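Local coordinates for McyG protein (Microcystis aeruginosa PCC 7806, PDB 4R0M), which binds phenylalanyl-adenylate in its adenylation domain and, as part of a microcystin synthetase, probably activates phenylalanine or a related acid for transfer to its peptidyl carrier domain, at residues Y466-A471 / S537-D542; Y52-V57 / E157-P162; D172-A177 / T195-L200. All blocks are in the same frame, centred on the assembly; numbering follows the deposited sequence.

Overall arrangement
The three contacts differ in depth and in chemistry. Interaction 1 is buried and chiefly apolar, a strand-on-helix joint in the C-terminal part of the adenylation domain, across the chain's centre from the other two. Interactions 2 and 3 both fall in the AMP-binding region, their centres 24 Å apart, yet share no element. Interaction 2 lies at the surface, where a salt bridge fastens helix 48-64 to the Leu158-Ala161 turn. Interaction 3, partly buried, brings a strand's approach against a helix start and joins them by one backbone hydrogen bond and a histidine under a methyl group, beside a capping box that closes the helix start. The chemistry thus runs from carbon packing in the buried contact to paired charges at the surface.

Interaction 1. Residues Y466-A471 / S537-D542; sequences YTAAFA and SKLKKD
Ala468 opens the contact: its CB lies 3.8 Å from CD1 of Leu539, a methyl-to-methyl touch. The backbone of Ala468 is at the same time hydrogen-bonded to Thr485 of the adjoining strand 479-486, on which Leu539 also rests, so the leucine packs against two neighbouring strands of the sheet.

Two residues on, Phe470 points toward helix 537-542. Its CG sits between the backbone N and the carbonyl carbon (chi1 58°), which directs the ring to the helix. The ring touches mainly through its outer atoms: CE2 is 3.7 Å from CA of Lys540, and CE1 is 4.1 Å from CB of Leu539, whose side chain crosses the phenylalanine at about a right angle. Lys540 runs the opposite way along the ring, with CG 4.0 Å from CD2 of Phe470. One ring face also lies beneath the backbone N of Lys540, which is offset toward the rim.

At Ala471 the side chain turns from the helix and the carbonyl takes part instead. The lysine chain, bent at chi3 (-84°), ends with NZ 3.5 Å from Ala471 O.

The strand and helix axes cross at -62°, 9.3 Å apart at their closest. Carbon packing thus dominates this buried joint of the C-terminal part of the adenylation domain: the aliphatic stem of Lys540 serves as a hydrophobic flank for Phe470, while its ammonium group is carried past the ring to the neighbourhood of the Ala471 carbonyl.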
loop_
_atom_site.group_PDB
_atom_site.type_symbol
_atom_site.label_atom_id
_atom_site.label_comp_id
_atom_site.label_asym_id
_atom_site.label_seq_id
_atom_site.Cartn_x
_atom_site.Cartn_y
_atom_site.Cartn_z
ATOM N N TYR A 466 -3.927 4.199 14.201
ATOM C CA TYR A 466 -4.069 2.958 14.933
ATOM C C TYR A 466 -5.490 2.618 15.308
ATOM O O TYR A 466 -5.708 1.888 16.226
ATOM C CB TYR A 466 -3.245 2.999 16.195
ATOM C CG TYR A 466 -1.794 3.178 15.991
ATOM C CD1 TYR A 466 -0.991 2.116 15.758
ATOM C CD2 TYR A 466 -1.228 4.410 16.043
ATOM C CE1 TYR A 466 0.339 2.269 15.565
ATOM C CE2 TYR A 466 0.104 4.570 15.856
ATOM C CZ TYR A 466 0.875 3.483 15.624
ATOM O OH TYR A 466 2.197 3.619 15.446
ATOM N N THR A 467 -6.454 3.199 14.624
ATOM C CA THR A 467 -7.831 3.113 15.015
ATOM C C THR A 467 -8.628 2.273 14.057
ATOM O O THR A 467 -8.341 2.255 12.919
ATOM C CB THR A 467 -8.432 4.499 15.134
ATOM O OG1 THR A 467 -7.668 5.251 16.047
ATOM C CG2 THR A 467 -9.782 4.420 15.648
ATOM N N ALA A 468 -9.592 1.519 14.551
ATOM C CA ALA A 468 -10.451 0.681 13.717
ATOM C C ALA A 468 -11.879 0.621 14.254
ATOM O O ALA A 468 -12.100 0.635 15.466
ATOM C CB ALA A 468 -9.874 -0.720 13.593
ATOM N N ALA A 469 -12.839 0.558 13.337
ATOM C CA ALA A 469 -14.240 0.396 13.688
ATOM C C ALA A 469 -14.854 -0.729 12.859
ATOM O O ALA A 469 -14.801 -0.707 11.627
ATOM C CB ALA A 469 -14.995 1.699 13.474
ATOM N N PHE A 470 -15.422 -1.718 13.544
ATOM C CA PHE A 470 -16.054 -2.862 12.884
ATOM C C PHE A 470 -17.237 -3.388 13.693
ATOM O O PHE A 470 -17.356 -3.105 14.888
ATOM C CB PHE A 470 -15.034 -3.982 12.625
ATOM C CG PHE A 470 -14.354 -4.488 13.866
ATOM C CD1 PHE A 470 -13.195 -3.880 14.338
ATOM C CD2 PHE A 470 -14.868 -5.577 14.563
ATOM C CE1 PHE A 470 -12.565 -4.344 15.483
ATOM C CE2 PHE A 470 -14.244 -6.044 15.710
ATOM C CZ PHE A 470 -13.088 -5.429 16.167
ATOM N N ALA A 471 -18.097 -4.159 13.035
ATOM C CA ALA A 471 -19.304 -4.695 13.659
ATOM C C ALA A 471 -19.314 -6.222 13.714
ATOM O O ALA A 471 -19.069 -6.890 12.705
ATOM C CB ALA A 471 -20.542 -4.181 12.937
ATOM N N SER A 537 -9.974 -7.310 9.630
ATOM C CA SER A 537 -10.290 -8.734 9.712
ATOM C C SER A 537 -9.530 -9.423 10.846
ATOM O O SER A 537 -10.115 -10.187 11.614
ATOM C CB SER A 537 -10.001 -9.422 8.379
ATOM O OG SER A 537 -10.834 -8.898 7.359
ATOM N N LYS A 538 -8.233 -9.135 10.947
ATOM C CA LYS A 538 -7.387 -9.692 12.005
ATOM C C LYS A 538 -7.803 -9.208 13.395
ATOM O O LYS A 538 -7.714 -9.959 14.369
ATOM C CB LYS A 538 -5.910 -9.371 11.754
ATOM C CG LYS A 538 -5.258 -10.218 10.672
ATOM C CD LYS A 538 -3.782 -9.876 10.517
ATOM C CE LYS A 538 -3.097 -10.763 9.486
ATOM N NZ LYS A 538 -2.936 -12.170 9.957
ATOM N N LEU A 539 -8.256 -7.958 13.477
ATOM C CA LEU A 539 -8.738 -7.389 14.734
ATOM C C LEU A 539 -10.094 -7.957 15.142
ATOM O O LEU A 539 -10.348 -8.162 16.332
ATOM C CB LEU A 539 -8.801 -5.862 14.664
ATOM C CG LEU A 539 -7.509 -5.099 14.966
ATOM C CD1 LEU A 539 -7.686 -3.618 14.678
ATOM C CD2 LEU A 539 -7.046 -5.309 16.403
ATOM N N LYS A 540 -10.954 -8.205 14.154
ATOM C CA LYS A 540 -12.255 -8.825 14.395
ATOM C C LYS A 540 -12.077 -10.228 14.974
ATOM O O LYS A 540 -12.741 -10.591 15.948
ATOM C CB LYS A 540 -13.094 -8.867 13.114
ATOM C CG LYS A 540 -14.528 -9.338 13.329
ATOM C CD LYS A 540 -15.311 -9.451 12.029
ATOM C CE LYS A 540 -15.896 -8.114 11.601
ATOM N NZ LYS A 540 -16.794 -8.252 10.422
ATOM N N LYS A 541 -11.171 -11.002 14.376
ATOM C CA LYS A 541 -10.850 -12.341 14.866
ATOM C C LYS A 541 -10.282 -12.302 16.278
ATOM O O LYS A 541 -10.758 -13.027 17.151
ATOM C CB LYS A 541 -9.899 -13.073 13.915
ATOM C CG LYS A 541 -10.608 -13.775 12.769
ATOM C CD LYS A 541 -9.778 -14.924 12.219
ATOM C CE LYS A 541 -10.631 -15.840 11.356
ATOM N NZ LYS A 541 -9.879 -17.038 10.890
ATOM N N ASP A 542 -9.287 -11.441 16.499
ATOM C CA ASP A 542 -8.681 -11.249 17.823
ATOM C C ASP A 542 -9.733 -11.025 18.915
ATOM O O ASP A 542 -9.654 -11.622 19.992
ATOM C CB ASP A 542 -7.684 -10.082 17.808
ATOM C CG ASP A 542 -6.364 -10.428 17.125
ATOM O OD1 ASP A 542 -6.056 -11.627 16.945
ATOM O OD2 ASP A 542 -5.623 -9.485 16.770
#

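Interaction 2. Residues Y52-V57 / E157-P162; sequences YQDALV and ELRKAP
Asp54 and Arg159 are joined by a side-on, two-pronged salt bridge. Arg159 NE donates to Asp54 OD1 at 2.9 Å in a nearly straight bond (168° at the hydrogen), meeting the syn lone pair of that oxygen. The second prong, Arg159 NH2 to Asp54 OD2, is also 2.9 Å; here the donor approaches on the syn side but stands somewhat out of the carboxylate plane. The two flat groups are nearly coplanar, 23° apart, with the carboxylate at the guanidinium edge. The arginine is extended from CG to NE, which carries its head across to the helix, while Asp54 holds CG anti to its own backbone N (chi1 -165°), turning the carboxylate to meet it.

Further polar partners fix both groups. Arg159 NH1 forms a salt bridge with Asp82, NH2 also donates to the carbonyl of Gln81, and Asp54 OD2 accepts from Gln46 NE2 as well.

Van der Waals packing is centred on Val57, which points at the 157-162 turn. Its CG1 touches Arg159 O at 3.4 Å and lies 3.8 Å from Arg159 CA. Ala161 CB approaches the carbonyl O of Val57 at 4.5 Å. These contacts rest on a type I turn from Leu158 to Ala161.

A leucine in place of Arg159 would probably leave Asp54 and Asp82 without their shared cation and Gln81 O without this donor.

At the surface of the AMP-binding region, the guanidinium therefore ties helix 48-64 and the start of helix 80-93 to the Leu158-Ala161 turn. Set between two carboxylates, it is likely to stay protonated and to offset their mutual repulsion.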
loop_
_atom_site.group_PDB
_atom_site.type_symbol
_atom_site.label_atom_id
_atom_site.label_comp_id
_atom_site.label_asym_id
_atom_site.label_seq_id
_atom_site.Cartn_x
_atom_site.Cartn_y
_atom_site.Cartn_z
ATOM N N TYR A 52 21.556 -0.098 -13.687
ATOM C CA TYR A 52 21.670 -1.156 -14.686
ATOM C C TYR A 52 22.953 -1.968 -14.500
ATOM O O TYR A 52 22.915 -3.199 -14.510
ATOM C CB TYR A 52 21.589 -0.556 -16.097
ATOM C CG TYR A 52 21.861 -1.529 -17.226
ATOM C CD1 TYR A 52 20.888 -2.436 -17.645
ATOM C CD2 TYR A 52 23.090 -1.531 -17.886
ATOM C CE1 TYR A 52 21.136 -3.322 -18.682
ATOM C CE2 TYR A 52 23.348 -2.415 -18.923
ATOM C CZ TYR A 52 22.369 -3.307 -19.319
ATOM O OH TYR A 52 22.621 -4.188 -20.347
ATOM N N GLN A 53 24.077 -1.276 -14.314
ATOM C CA GLN A 53 25.368 -1.939 -14.113
ATOM C C GLN A 53 25.399 -2.731 -12.808
ATOM O O GLN A 53 25.943 -3.835 -12.762
ATOM C CB GLN A 53 26.528 -0.934 -14.151
ATOM C CG GLN A 53 26.797 -0.282 -15.506
ATOM C CD GLN A 53 27.136 -1.272 -16.614
ATOM O OE1 GLN A 53 27.743 -2.317 -16.380
ATOM N NE2 GLN A 53 26.746 -0.934 -17.838
ATOM N N ASP A 54 24.809 -2.160 -11.758
ATOM C CA ASP A 54 24.714 -2.807 -10.447
ATOM C C ASP A 54 23.854 -4.071 -10.528
ATOM O O ASP A 54 24.232 -5.125 -10.008
ATOM C CB ASP A 54 24.140 -1.822 -9.421
ATOM C CG ASP A 54 24.343 -2.270 -7.979
ATOM O OD1 ASP A 54 25.091 -3.238 -7.723
ATOM O OD2 ASP A 54 23.745 -1.628 -7.088
ATOM N N ALA A 55 22.711 -3.956 -11.202
ATOM C CA ALA A 55 21.803 -5.082 -11.417
ATOM C C ALA A 55 22.470 -6.264 -12.131
ATOM O O ALA A 55 22.251 -7.416 -11.755
ATOM C CB ALA A 55 20.566 -4.624 -12.176
ATOM N N LEU A 56 23.286 -5.973 -13.145
ATOM C CA LEU A 56 24.015 -7.009 -13.891
ATOM C C LEU A 56 24.984 -7.794 -13.010
ATOM O O LEU A 56 25.126 -9.010 -13.166
ATOM C CB LEU A 56 24.779 -6.403 -15.078
ATOM C CG LEU A 56 24.016 -5.930 -16.320
ATOM C CD1 LEU A 56 24.979 -5.306 -17.319
ATOM C CD2 LEU A 56 23.243 -7.067 -16.971
ATOM N N VAL A 57 25.648 -7.088 -12.096
ATOM C CA VAL A 57 26.591 -7.702 -11.158
ATOM C C VAL A 57 25.853 -8.641 -10.206
ATOM O O VAL A 57 26.280 -9.777 -9.997
ATOM C CB VAL A 57 27.386 -6.639 -10.359
ATOM C CG1 VAL A 57 28.283 -7.295 -9.317
ATOM C CG2 VAL A 57 28.219 -5.772 -11.295
ATOM N N GLU A 157 26.972 -9.752 -0.902
ATOM C CA GLU A 157 27.739 -10.943 -1.253
ATOM C C GLU A 157 27.605 -11.244 -2.748
ATOM O O GLU A 157 28.561 -11.692 -3.383
ATOM C CB GLU A 157 27.312 -12.153 -0.421
ATOM C CG GLU A 157 28.353 -13.266 -0.396
ATOM C CD GLU A 157 27.796 -14.608 0.046
ATOM O OE1 GLU A 157 26.931 -14.641 0.948
ATOM O OE2 GLU A 157 28.233 -15.640 -0.509
ATOM N N LEU A 158 26.417 -10.989 -3.299
ATOM C CA LEU A 158 26.161 -11.159 -4.733
ATOM C C LEU A 158 26.897 -10.107 -5.558
ATOM O O LEU A 158 27.242 -10.350 -6.714
ATOM C CB LEU A 158 24.661 -11.096 -5.038
ATOM C CG LEU A 158 23.721 -12.139 -4.425
ATOM C CD1 LEU A 158 22.285 -11.664 -4.546
ATOM C CD2 LEU A 158 23.881 -13.507 -5.069
ATOM N N ARG A 159 27.126 -8.943 -4.953
ATOM C CA ARG A 159 27.891 -7.865 -5.576
ATOM C C ARG A 159 29.383 -8.198 -5.689
ATOM O O ARG A 159 30.109 -7.564 -6.456
ATOM C CB ARG A 159 27.709 -6.557 -4.799
ATOM C CG ARG A 159 26.380 -5.857 -5.038
ATOM C CD ARG A 159 26.418 -4.426 -4.527
ATOM N NE ARG A 159 25.214 -3.681 -4.892
ATOM C CZ ARG A 159 24.248 -3.334 -4.043
ATOM N NH1 ARG A 159 24.331 -3.655 -2.758
ATOM N NH2 ARG A 159 23.195 -2.657 -4.480
ATOM N N LYS A 160 29.805 -9.217 -4.985
ATOM C CA LYS A 160 31.165 -9.644 -4.994
ATOM C C LYS A 160 31.466 -10.624 -6.078
ATOM O O LYS A 160 32.597 -10.975 -6.282
ATOM C CB LYS A 160 31.478 -10.328 -3.691
ATOM C CG LYS A 160 31.526 -9.426 -2.502
ATOM C CD LYS A 160 32.043 -10.217 -1.341
ATOM C CE LYS A 160 31.784 -9.520 -0.030
ATOM N NZ LYS A 160 32.514 -8.241 0.117
ATOM N N ALA A 161 30.445 -11.075 -6.770
ATOM C CA ALA A 161 30.613 -12.139 -7.717
ATOM C C ALA A 161 31.539 -11.734 -8.831
ATOM O O ALA A 161 31.517 -10.596 -9.327
ATOM C CB ALA A 161 29.288 -12.584 -8.278
ATOM N N PRO A 162 32.475 -12.633 -9.119
ATOM C CA PRO A 162 33.405 -12.333 -10.193
ATOM C C PRO A 162 32.408 -12.234 -11.294
ATOM O O PRO A 162 31.612 -13.154 -11.492
ATOM C CB PRO A 162 34.215 -13.619 -10.319
ATOM C CG PRO A 162 33.274 -14.690 -9.888
ATOM C CD PRO A 162 32.421 -14.074 -8.814
#

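Interaction 3. Residues D172-A177 / T195-L200; sequences DPQDAA and THHNIL
A methyl group sits over an imidazole: Ala177 CB stands above the centre of the His196 ring, 3.5 Å from its centroid and only 9° off the ring normal, a CH-pi contact. From the 172-175 turn, Asp175 O comes within 3.4 Å of His196 CD2. The ring's rotation is set further by His196 ND1, which is hydrogen-bonded to the backbone N of Leu19.

The turn itself is type I and is stiffened by an Asx turn, in which Gln174 N donates to Asp172 OD1. Pro173 O, within this turn, accepts from His197 N (2.9 Å, 155°), a bond into the first turn of the helix. Gln174, bent at chi2 (-77°), runs alongside His197, bringing OE1 to 3.6 Å from His197 CB.

Thr195 and Asn198 form a capping box: Asn198 N donates to Thr195 OG1 and Thr195 N to Asn198 OD1, 3.0 Å away and almost straight. With the threonine hydroxyl committed to the cap, its CG2 faces the turn, 3.2 Å from Gln174 O.

Ala176 and Thr195 are an antiparallel, non-hydrogen-bonded pair at the open end of hairpin 176-182/190-195, whose other end carries the Ser/Thr/Gly-rich loop that binds phosphate in ANL relatives. Here the second strand passes into helix 196-210. His197 stacks on Trp16, which Pro173 also touches, Ala177 and Leu200 meet helix 19-27, and Ile199 packs on helix 227-240.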
loop_
_atom_site.group_PDB
_atom_site.type_symbol
_atom_site.label_atom_id
_atom_site.label_comp_id
_atom_site.label_asym_id
_atom_site.label_seq_id
_atom_site.Cartn_x
_atom_site.Cartn_y
_atom_site.Cartn_z
ATOM N N ASP A 172 9.396 -12.713 -23.124
ATOM C CA ASP A 172 8.022 -12.475 -23.536
ATOM C C ASP A 172 7.386 -11.528 -22.519
ATOM O O ASP A 172 7.380 -11.823 -21.323
ATOM C CB ASP A 172 7.252 -13.798 -23.578
ATOM C CG ASP A 172 5.944 -13.703 -24.344
ATOM O OD1 ASP A 172 5.253 -12.666 -24.266
ATOM O OD2 ASP A 172 5.597 -14.690 -25.026
ATOM N N PRO A 173 6.858 -10.381 -22.985
ATOM C CA PRO A 173 6.170 -9.458 -22.075
ATOM C C PRO A 173 4.926 -10.067 -21.414
ATOM O O PRO A 173 4.448 -9.537 -20.403
ATOM C CB PRO A 173 5.786 -8.277 -22.981
ATOM C CG PRO A 173 5.874 -8.800 -24.375
ATOM C CD PRO A 173 6.960 -9.832 -24.348
ATOM N N GLN A 174 4.421 -11.167 -21.974
ATOM C CA GLN A 174 3.275 -11.890 -21.407
ATOM C C GLN A 174 3.682 -12.896 -20.322
ATOM O O GLN A 174 2.824 -13.489 -19.665
ATOM C CB GLN A 174 2.466 -12.592 -22.508
ATOM C CG GLN A 174 1.711 -11.661 -23.451
ATOM C CD GLN A 174 0.438 -11.088 -22.846
ATOM O OE1 GLN A 174 0.461 -10.455 -21.787
ATOM N NE2 GLN A 174 -0.683 -11.298 -23.529
ATOM N N ASP A 175 4.985 -13.095 -20.145
ATOM C CA ASP A 175 5.493 -13.932 -19.065
ATOM C C ASP A 175 5.447 -13.177 -17.746
ATOM O O ASP A 175 5.513 -11.944 -17.725
ATOM C CB ASP A 175 6.931 -14.381 -19.346
ATOM C CG ASP A 175 7.016 -15.455 -20.417
ATOM O OD1 ASP A 175 5.992 -16.108 -20.711
ATOM O OD2 ASP A 175 8.121 -15.652 -20.963
ATOM N N ALA A 176 5.333 -13.925 -16.650
ATOM C CA ALA A 176 5.375 -13.362 -15.304
ATOM C C ALA A 176 6.694 -12.634 -15.061
ATOM O O ALA A 176 7.766 -13.147 -15.388
ATOM C CB ALA A 176 5.176 -14.457 -14.267
ATOM N N ALA A 177 6.597 -11.436 -14.494
ATOM C CA ALA A 177 7.769 -10.631 -14.167
ATOM C C ALA A 177 7.852 -10.345 -12.669
ATOM O O ALA A 177 8.934 -10.097 -12.138
ATOM C CB ALA A 177 7.749 -9.327 -14.951
ATOM N N THR A 195 2.601 -9.619 -15.118
ATOM C CA THR A 195 3.438 -9.714 -16.306
ATOM C C THR A 195 4.059 -8.354 -16.607
ATOM O O THR A 195 3.640 -7.338 -16.037
ATOM C CB THR A 195 2.616 -10.186 -17.523
ATOM O OG1 THR A 195 1.602 -9.219 -17.819
ATOM C CG2 THR A 195 1.958 -11.529 -17.241
ATOM N N HIS A 196 5.056 -8.336 -17.491
ATOM C CA HIS A 196 5.615 -7.088 -18.016
ATOM C C HIS A 196 4.519 -6.258 -18.616
ATOM O O HIS A 196 4.438 -5.051 -18.379
ATOM C CB HIS A 196 6.662 -7.360 -19.095
ATOM C CG HIS A 196 7.788 -8.259 -18.652
ATOM N ND1 HIS A 196 8.958 -7.779 -18.197
ATOM C CD2 HIS A 196 7.895 -9.647 -18.627
ATOM C CE1 HIS A 196 9.773 -8.805 -17.888
ATOM N NE2 HIS A 196 9.121 -9.947 -18.151
ATOM N N HIS A 197 3.663 -6.915 -19.397
ATOM C CA HIS A 197 2.561 -6.255 -20.085
ATOM C C HIS A 197 1.558 -5.670 -19.132
ATOM O O HIS A 197 1.026 -4.594 -19.394
ATOM C CB HIS A 197 1.888 -7.208 -21.069
ATOM C CG HIS A 197 0.934 -6.523 -22.021
ATOM N ND1 HIS A 197 1.347 -5.645 -22.955
ATOM C CD2 HIS A 197 -0.449 -6.623 -22.161
ATOM C CE1 HIS A 197 0.287 -5.201 -23.653
ATOM N NE2 HIS A 197 -0.813 -5.800 -23.167
ATOM N N ASN A 198 1.295 -6.368 -18.022
ATOM C CA ASN A 198 0.457 -5.831 -16.940
ATOM C C ASN A 198 1.000 -4.504 -16.426
ATOM O O ASN A 198 0.295 -3.496 -16.408
ATOM C CB ASN A 198 0.360 -6.817 -15.759
ATOM C CG ASN A 198 -0.551 -8.007 -16.034
ATOM O OD1 ASN A 198 -0.298 -9.112 -15.544
ATOM N ND2 ASN A 198 -1.613 -7.792 -16.804
ATOM N N ILE A 199 2.268 -4.522 -16.019
ATOM C CA ILE A 199 2.925 -3.376 -15.392
ATOM C C ILE A 199 3.047 -2.187 -16.353
ATOM O O ILE A 199 2.671 -1.062 -16.011
ATOM C CB ILE A 199 4.310 -3.777 -14.825
ATOM C CG1 ILE A 199 4.143 -4.813 -13.705
ATOM C CG2 ILE A 199 5.070 -2.557 -14.314
ATOM C CD1 ILE A 199 5.374 -5.655 -13.436
ATOM N N LEU A 200 3.549 -2.451 -17.557
ATOM C CA LEU A 200 3.797 -1.392 -18.536
ATOM C C LEU A 200 2.526 -0.830 -19.164
ATOM O O LEU A 200 2.524 0.290 -19.674
ATOM C CB LEU A 200 4.810 -1.845 -19.593
ATOM C CG LEU A 200 6.186 -2.158 -18.992
ATOM C CD1 LEU A 200 7.133 -2.721 -20.038
ATOM C CD2 LEU A 200 6.791 -0.935 -18.310
#